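Local structure of phiAB6 tailspike (Unidentified phage, 5JS4) at residues 463-477 / 491-505. The protein probably binds and fragments the exopolysaccharide of Acinetobacter baumannii as the trimeric beta-helix tailspike of a phage. Sequence-based numbering, arbitrary orientation.
Sequences KFWCENLKTATSKDW and FTGYVKLLGGWTSKT
The axes of strands 464-469 and 495-498 approach to 4.7 Å, 2° from parallel, and beyond the turn strand 475-476 pairs with strand 501-502, also parallel: two successive coils of the tailspike's parallel beta-helix. Phe-464 to Glu-467 match Val-495 to Leu-498 through alternating backbone bonds, then Lys-475 and Asp-476 match Trp-501 and Thr-502; 469-473 swings out as a longer turn against the short one at Gly-499 and Gly-500. Inside the coil the Trp-501 indole is sandwiched between Cys-466 CB, 3.5 Å from its five-membered ring centroid, and Leu-469 CD2, 3.7 Å from its six-membered ring centroid on the opposite face. Its NE1 donates to Asn-468 O at 2.9 Å, a bent bond (136°) from above the carbonyl plane. Trp-477 CZ3 sits over the centre of the Phe-464 ring, and Val-495 CG1 over the five-membered ring of Trp-477. On the outer face, chi1 of -177° and a bend at chi2 lay Lys-496 CB to CE along the Trp-465 indole, CG 3.6 Å from the six-membered ring centroid. Trp-465 NE1 in turn donates almost straight to Glu-467 OE1. Toward the second subunit, whose His-458 stacks on Tyr-494, Lys-463 NZ hydrogen-bonds to His-458 O of that subunit and to two waters, one reaching Tyr-494 N, the other Tyr-494 O. Asp-476 divides its carboxylate: OD1 accepts from Thr-502 OG1 at 2.6 Å, and the syn lone pair of OD2 takes Lys-504 NZ in a salt bridge. In an ST turn, Ser-503 OG accepts from Thr-505 N and, 3.0 Å away in the indole plane, from Trp-477 NE1.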
loop_
_atom_site.group_PDB
_atom_site.type_symbol
_atom_site.label_atom_id
_atom_site.label_comp_id
_atom_site.label_asym_id
_atom_site.label_seq_id
_atom_site.Cartn_x
_atom_site.Cartn_y
_atom_site.Cartn_z
ATOM N N LYS A 463 7.509 -2.521 1.290
ATOM C CA LYS A 463 8.462 -2.791 2.358
ATOM C C LYS A 463 9.718 -3.466 1.834
ATOM O O LYS A 463 9.643 -4.437 1.076
ATOM C CB LYS A 463 7.813 -3.650 3.436
ATOM C CG LYS A 463 6.653 -2.949 4.120
ATOM C CD LYS A 463 6.112 -3.728 5.308
ATOM C CE LYS A 463 7.096 -3.811 6.464
ATOM N NZ LYS A 463 7.548 -2.482 6.957
ATOM N N PHE A 464 10.867 -2.924 2.238
ATOM C CA PHE A 464 12.174 -3.506 1.959
ATOM C C PHE A 464 12.930 -3.644 3.273
ATOM O O PHE A 464 12.898 -2.738 4.111
ATOM C CB PHE A 464 12.986 -2.620 1.008
ATOM C CG PHE A 464 12.624 -2.783 -0.441
ATOM C CD1 PHE A 464 11.412 -2.318 -0.920
ATOM C CD2 PHE A 464 13.500 -3.396 -1.330
ATOM C CE1 PHE A 464 11.071 -2.465 -2.254
ATOM C CE2 PHE A 464 13.165 -3.544 -2.668
ATOM C CZ PHE A 464 11.948 -3.080 -3.128
ATOM N N TRP A 465 13.605 -4.776 3.442
ATOM C CA TRP A 465 14.489 -4.999 4.577
ATOM C C TRP A 465 15.888 -5.203 4.020
ATOM O O TRP A 465 16.167 -6.228 3.405
ATOM C CB TRP A 465 14.041 -6.218 5.382
ATOM C CG TRP A 465 14.797 -6.384 6.668
ATOM C CD1 TRP A 465 16.025 -6.958 6.826
ATOM C CD2 TRP A 465 14.379 -5.963 7.972
ATOM N NE1 TRP A 465 16.399 -6.920 8.145
ATOM C CE2 TRP A 465 15.407 -6.316 8.872
ATOM C CE3 TRP A 465 13.239 -5.318 8.467
ATOM C CZ2 TRP A 465 15.327 -6.050 10.240
ATOM C CZ3 TRP A 465 13.159 -5.055 9.829
ATOM C CH2 TRP A 465 14.200 -5.421 10.699
ATOM N N CYS A 466 16.755 -4.213 4.221
ATOM C CA CYS A 466 18.090 -4.222 3.640
ATOM C C CYS A 466 19.111 -4.318 4.763
ATOM O O CYS A 466 19.298 -3.367 5.520
ATOM C CB CYS A 466 18.316 -2.958 2.812
ATOM S SG CYS A 466 16.965 -2.565 1.675
ATOM N N GLU A 467 19.759 -5.476 4.868
ATOM C CA GLU A 467 20.655 -5.760 5.987
ATOM C C GLU A 467 21.990 -6.331 5.519
ATOM O O GLU A 467 22.068 -7.480 5.082
ATOM C CB GLU A 467 19.982 -6.714 6.980
ATOM C CG GLU A 467 20.817 -6.997 8.227
ATOM C CD GLU A 467 20.028 -7.649 9.347
ATOM O OE1 GLU A 467 18.873 -8.067 9.118
ATOM O OE2 GLU A 467 20.570 -7.750 10.469
ATOM N N ASN A 468 23.024 -5.497 5.623
ATOM C CA ASN A 468 24.421 -5.856 5.354
ATOM C C ASN A 468 24.760 -6.016 3.878
ATOM O O ASN A 468 23.899 -6.310 3.043
ATOM C CB ASN A 468 24.844 -7.107 6.137
ATOM C CG ASN A 468 24.661 -6.946 7.634
ATOM O OD1 ASN A 468 24.775 -5.841 8.169
ATOM N ND2 ASN A 468 24.373 -8.045 8.320
ATOM N N LEU A 469 26.039 -5.811 3.576
ATOM C CA LEU A 469 26.565 -5.943 2.229
ATOM C C LEU A 469 27.629 -7.033 2.242
ATOM O O LEU A 469 28.323 -7.206 3.246
ATOM C CB LEU A 469 27.155 -4.612 1.763
ATOM C CG LEU A 469 26.163 -3.442 1.698
ATOM C CD1 LEU A 469 26.892 -2.106 1.682
ATOM C CD2 LEU A 469 25.250 -3.568 0.490
ATOM N N LYS A 470 27.755 -7.766 1.139
ATOM C CA LYS A 470 28.668 -8.912 1.088
ATOM C C LYS A 470 30.129 -8.464 1.135
ATOM O O LYS A 470 30.880 -8.883 2.021
ATOM C CB LYS A 470 28.409 -9.770 -0.155
ATOM C CG LYS A 470 29.011 -11.163 -0.056
ATOM C CD LYS A 470 28.462 -12.110 -1.111
ATOM C CE LYS A 470 28.970 -13.524 -0.874
ATOM N NZ LYS A 470 28.583 -14.469 -1.956
ATOM N N THR A 471 30.518 -7.623 0.180
ATOM C CA THR A 471 31.861 -7.023 0.154
ATOM C C THR A 471 31.852 -5.501 -0.036
ATOM O O THR A 471 32.823 -4.835 0.321
ATOM C CB THR A 471 32.750 -7.649 -0.941
ATOM O OG1 THR A 471 32.158 -7.443 -2.229
ATOM C CG2 THR A 471 32.942 -9.142 -0.694
ATOM N N ALA A 472 30.775 -4.953 -0.598
ATOM C CA ALA A 472 30.642 -3.503 -0.763
ATOM C C ALA A 472 30.549 -2.802 0.590
ATOM O O ALA A 472 30.200 -3.420 1.594
ATOM C CB ALA A 472 29.422 -3.176 -1.611
ATOM N N THR A 473 30.879 -1.513 0.614
ATOM C CA THR A 473 30.822 -0.721 1.843
ATOM C C THR A 473 29.562 0.141 1.917
ATOM O O THR A 473 29.036 0.372 3.004
ATOM C CB THR A 473 32.061 0.182 1.994
ATOM O OG1 THR A 473 32.215 0.990 0.822
ATOM C CG2 THR A 473 33.310 -0.662 2.193
ATOM N N SER A 474 29.084 0.610 0.766
ATOM C CA SER A 474 27.887 1.451 0.704
ATOM C C SER A 474 27.143 1.243 -0.615
ATOM O O SER A 474 27.745 1.310 -1.679
ATOM C CB SER A 474 28.281 2.924 0.853
ATOM O OG SER A 474 27.149 3.745 1.069
ATOM N N LYS A 475 25.839 0.983 -0.540
ATOM C CA LYS A 475 25.007 0.819 -1.737
ATOM C C LYS A 475 23.595 1.337 -1.484
ATOM O O LYS A 475 23.041 1.125 -0.408
ATOM C CB LYS A 475 24.919 -0.659 -2.149
ATOM C CG LYS A 475 26.191 -1.265 -2.735
ATOM C CD LYS A 475 26.647 -0.600 -4.030
ATOM C CE LYS A 475 25.641 -0.753 -5.161
ATOM N NZ LYS A 475 26.141 -0.171 -6.439
ATOM N N ASP A 476 23.019 2.010 -2.479
ATOM C CA ASP A 476 21.607 2.393 -2.428
ATOM C C ASP A 476 20.741 1.159 -2.664
ATOM O O ASP A 476 21.073 0.316 -3.495
ATOM C CB ASP A 476 21.274 3.442 -3.495
ATOM C CG ASP A 476 21.760 4.837 -3.136
ATOM O OD1 ASP A 476 21.691 5.222 -1.949
ATOM O OD2 ASP A 476 22.187 5.562 -4.056
ATOM N N TRP A 477 19.625 1.058 -1.944
ATOM C CA TRP A 477 18.698 -0.061 -2.137
ATOM C C TRP A 477 18.077 -0.022 -3.539
ATOM O O TRP A 477 17.784 -1.065 -4.127
ATOM C CB TRP A 477 17.610 -0.059 -1.053
ATOM C CG TRP A 477 16.607 1.040 -1.194
ATOM C CD1 TRP A 477 16.699 2.306 -0.697
ATOM C CD2 TRP A 477 15.359 0.972 -1.891
ATOM N NE1 TRP A 477 15.588 3.033 -1.044
ATOM C CE2 TRP A 477 14.750 2.238 -1.779
ATOM C CE3 TRP A 477 14.702 -0.035 -2.607
ATOM C CZ2 TRP A 477 13.507 2.522 -2.348
ATOM C CZ3 TRP A 477 13.468 0.249 -3.171
ATOM C CH2 TRP A 477 12.887 1.518 -3.039
ATOM N N PHE A 491 6.939 5.460 -3.042
ATOM C CA PHE A 491 7.811 4.836 -2.054
ATOM C C PHE A 491 7.023 4.759 -0.753
ATOM O O PHE A 491 7.219 5.556 0.167
ATOM C CB PHE A 491 9.092 5.653 -1.879
ATOM C CG PHE A 491 9.806 5.949 -3.169
ATOM C CD1 PHE A 491 10.376 4.923 -3.916
ATOM C CD2 PHE A 491 9.920 7.254 -3.634
ATOM C CE1 PHE A 491 11.038 5.196 -5.105
ATOM C CE2 PHE A 491 10.589 7.530 -4.813
ATOM C CZ PHE A 491 11.145 6.498 -5.552
ATOM N N THR A 492 6.111 3.794 -0.688
ATOM C CA THR A 492 5.065 3.811 0.332
ATOM C C THR A 492 5.127 2.657 1.332
ATOM O O THR A 492 4.134 2.338 1.979
ATOM C CB THR A 492 3.679 3.886 -0.333
ATOM O OG1 THR A 492 3.543 2.821 -1.280
ATOM C CG2 THR A 492 3.518 5.215 -1.046
ATOM N N GLY A 493 6.303 2.059 1.480
ATOM C CA GLY A 493 6.576 1.154 2.591
ATOM C C GLY A 493 7.843 1.591 3.295
ATOM O O GLY A 493 8.653 2.332 2.734
ATOM N N TYR A 494 8.014 1.154 4.538
ATOM C CA TYR A 494 9.246 1.438 5.252
ATOM C C TYR A 494 10.405 0.666 4.616
ATOM O O TYR A 494 10.263 -0.509 4.269
ATOM C CB TYR A 494 9.125 1.083 6.736
ATOM C CG TYR A 494 10.340 1.503 7.530
ATOM C CD1 TYR A 494 10.559 2.839 7.847
ATOM C CD2 TYR A 494 11.285 0.568 7.941
ATOM C CE1 TYR A 494 11.683 3.232 8.558
ATOM C CE2 TYR A 494 12.410 0.951 8.653
ATOM C CZ TYR A 494 12.604 2.284 8.958
ATOM O OH TYR A 494 13.720 2.672 9.662
ATOM N N VAL A 495 11.540 1.341 4.449
ATOM C CA VAL A 495 12.760 0.702 3.967
ATOM C C VAL A 495 13.756 0.646 5.123
ATOM O O VAL A 495 14.310 1.670 5.533
ATOM C CB VAL A 495 13.367 1.451 2.760
ATOM C CG1 VAL A 495 14.674 0.807 2.317
ATOM C CG2 VAL A 495 12.381 1.482 1.604
ATOM N N LYS A 496 13.960 -0.555 5.657
ATOM C CA LYS A 496 14.922 -0.782 6.732
ATOM C C LYS A 496 16.328 -0.815 6.140
ATOM O O LYS A 496 16.586 -1.562 5.193
ATOM C CB LYS A 496 14.616 -2.097 7.452
ATOM C CG LYS A 496 15.505 -2.408 8.648
ATOM C CD LYS A 496 15.159 -1.558 9.856
ATOM C CE LYS A 496 15.956 -1.979 11.081
ATOM N NZ LYS A 496 15.565 -1.192 12.280
ATOM N N LEU A 497 17.225 -0.006 6.704
ATOM C CA LEU A 497 18.603 0.103 6.225
ATOM C C LEU A 497 19.572 -0.247 7.351
ATOM O O LEU A 497 19.607 0.433 8.381
ATOM C CB LEU A 497 18.883 1.522 5.735
ATOM C CG LEU A 497 17.968 2.058 4.628
ATOM C CD1 LEU A 497 18.126 3.565 4.486
ATOM C CD2 LEU A 497 18.233 1.364 3.301
ATOM N N LEU A 498 20.351 -1.308 7.148
ATOM C CA LEU A 498 21.340 -1.761 8.128
ATOM C C LEU A 498 22.640 -2.185 7.446
ATOM O O LEU A 498 22.622 -2.788 6.378
ATOM C CB LEU A 498 20.790 -2.944 8.928
ATOM C CG LEU A 498 19.603 -2.684 9.853
ATOM C CD1 LEU A 498 18.990 -4.000 10.315
ATOM C CD2 LEU A 498 20.016 -1.835 11.046
ATOM N N GLY A 499 23.767 -1.868 8.074
ATOM C CA GLY A 499 25.062 -2.389 7.645
ATOM C C GLY A 499 25.627 -1.851 6.343
ATOM O O GLY A 499 26.429 -2.525 5.697
ATOM N N GLY A 500 25.223 -0.644 5.952
ATOM C CA GLY A 500 25.818 0.024 4.795
ATOM C C GLY A 500 24.847 0.439 3.712
ATOM O O GLY A 500 25.194 1.236 2.843
ATOM N N TRP A 501 23.630 -0.097 3.747
ATOM C CA TRP A 501 22.621 0.294 2.767
ATOM C C TRP A 501 22.225 1.753 2.963
ATOM O O TRP A 501 22.121 2.231 4.092
ATOM C CB TRP A 501 21.379 -0.586 2.865
ATOM C CG TRP A 501 21.606 -1.990 2.432
ATOM C CD1 TRP A 501 21.867 -3.057 3.234
ATOM C CD2 TRP A 501 21.593 -2.489 1.090
ATOM N NE1 TRP A 501 22.011 -4.192 2.483
ATOM C CE2 TRP A 501 21.849 -3.874 1.160
ATOM C CE3 TRP A 501 21.383 -1.903 -0.165
ATOM C CZ2 TRP A 501 21.902 -4.683 0.028
ATOM C CZ3 TRP A 501 21.441 -2.711 -1.295
ATOM C CH2 TRP A 501 21.699 -4.087 -1.189
ATOM N N THR A 502 22.017 2.446 1.851
ATOM C CA THR A 502 21.593 3.840 1.858
ATOM C C THR A 502 20.344 3.981 1.001
ATOM O O THR A 502 19.934 3.035 0.327
ATOM C CB THR A 502 22.699 4.760 1.314
ATOM O OG1 THR A 502 23.108 4.312 0.015
ATOM C CG2 THR A 502 23.902 4.763 2.255
ATOM N N SER A 503 19.736 5.161 1.039
ATOM C CA SER A 503 18.516 5.423 0.286
ATOM C C SER A 503 18.501 6.840 -0.258
ATOM O O SER A 503 18.929 7.774 0.418
ATOM C CB SER A 503 17.290 5.221 1.174
ATOM O OG SER A 503 16.109 5.584 0.480
ATOM N N LYS A 504 17.990 6.990 -1.475
ATOM C CA LYS A 504 17.738 8.302 -2.057
ATOM C C LYS A 504 16.236 8.610 -2.095
ATOM O O LYS A 504 15.809 9.511 -2.811
ATOM C CB LYS A 504 18.347 8.380 -3.461
ATOM C CG LYS A 504 19.864 8.503 -3.456
ATOM C CD LYS A 504 20.429 8.563 -4.865
ATOM C CE LYS A 504 21.860 9.078 -4.875
ATOM N NZ LYS A 504 22.780 8.254 -4.042
ATOM N N THR A 505 15.450 7.880 -1.303
ATOM C CA THR A 505 13.984 7.996 -1.335
ATOM C C THR A 505 13.322 8.334 0.010
ATOM O O THR A 505 12.092 8.405 0.081
ATOM C CB THR A 505 13.347 6.692 -1.864
ATOM O OG1 THR A 505 13.619 5.618 -0.954
ATOM C CG2 THR A 505 13.895 6.345 -3.236
HETATM O O HOH W 1 5.907 -0.271 6.106
HETATM O O HOH W 2 10.216 -2.676 6.211
HETATM O O HOH W 3 27.708 -4.965 5.757
HETATM O O HOH W 4 29.266 -1.443 5.339
HETATM O O HOH W 5 25.612 4.502 -0.957
HETATM O O HOH W 6 22.772 7.718 -1.365
#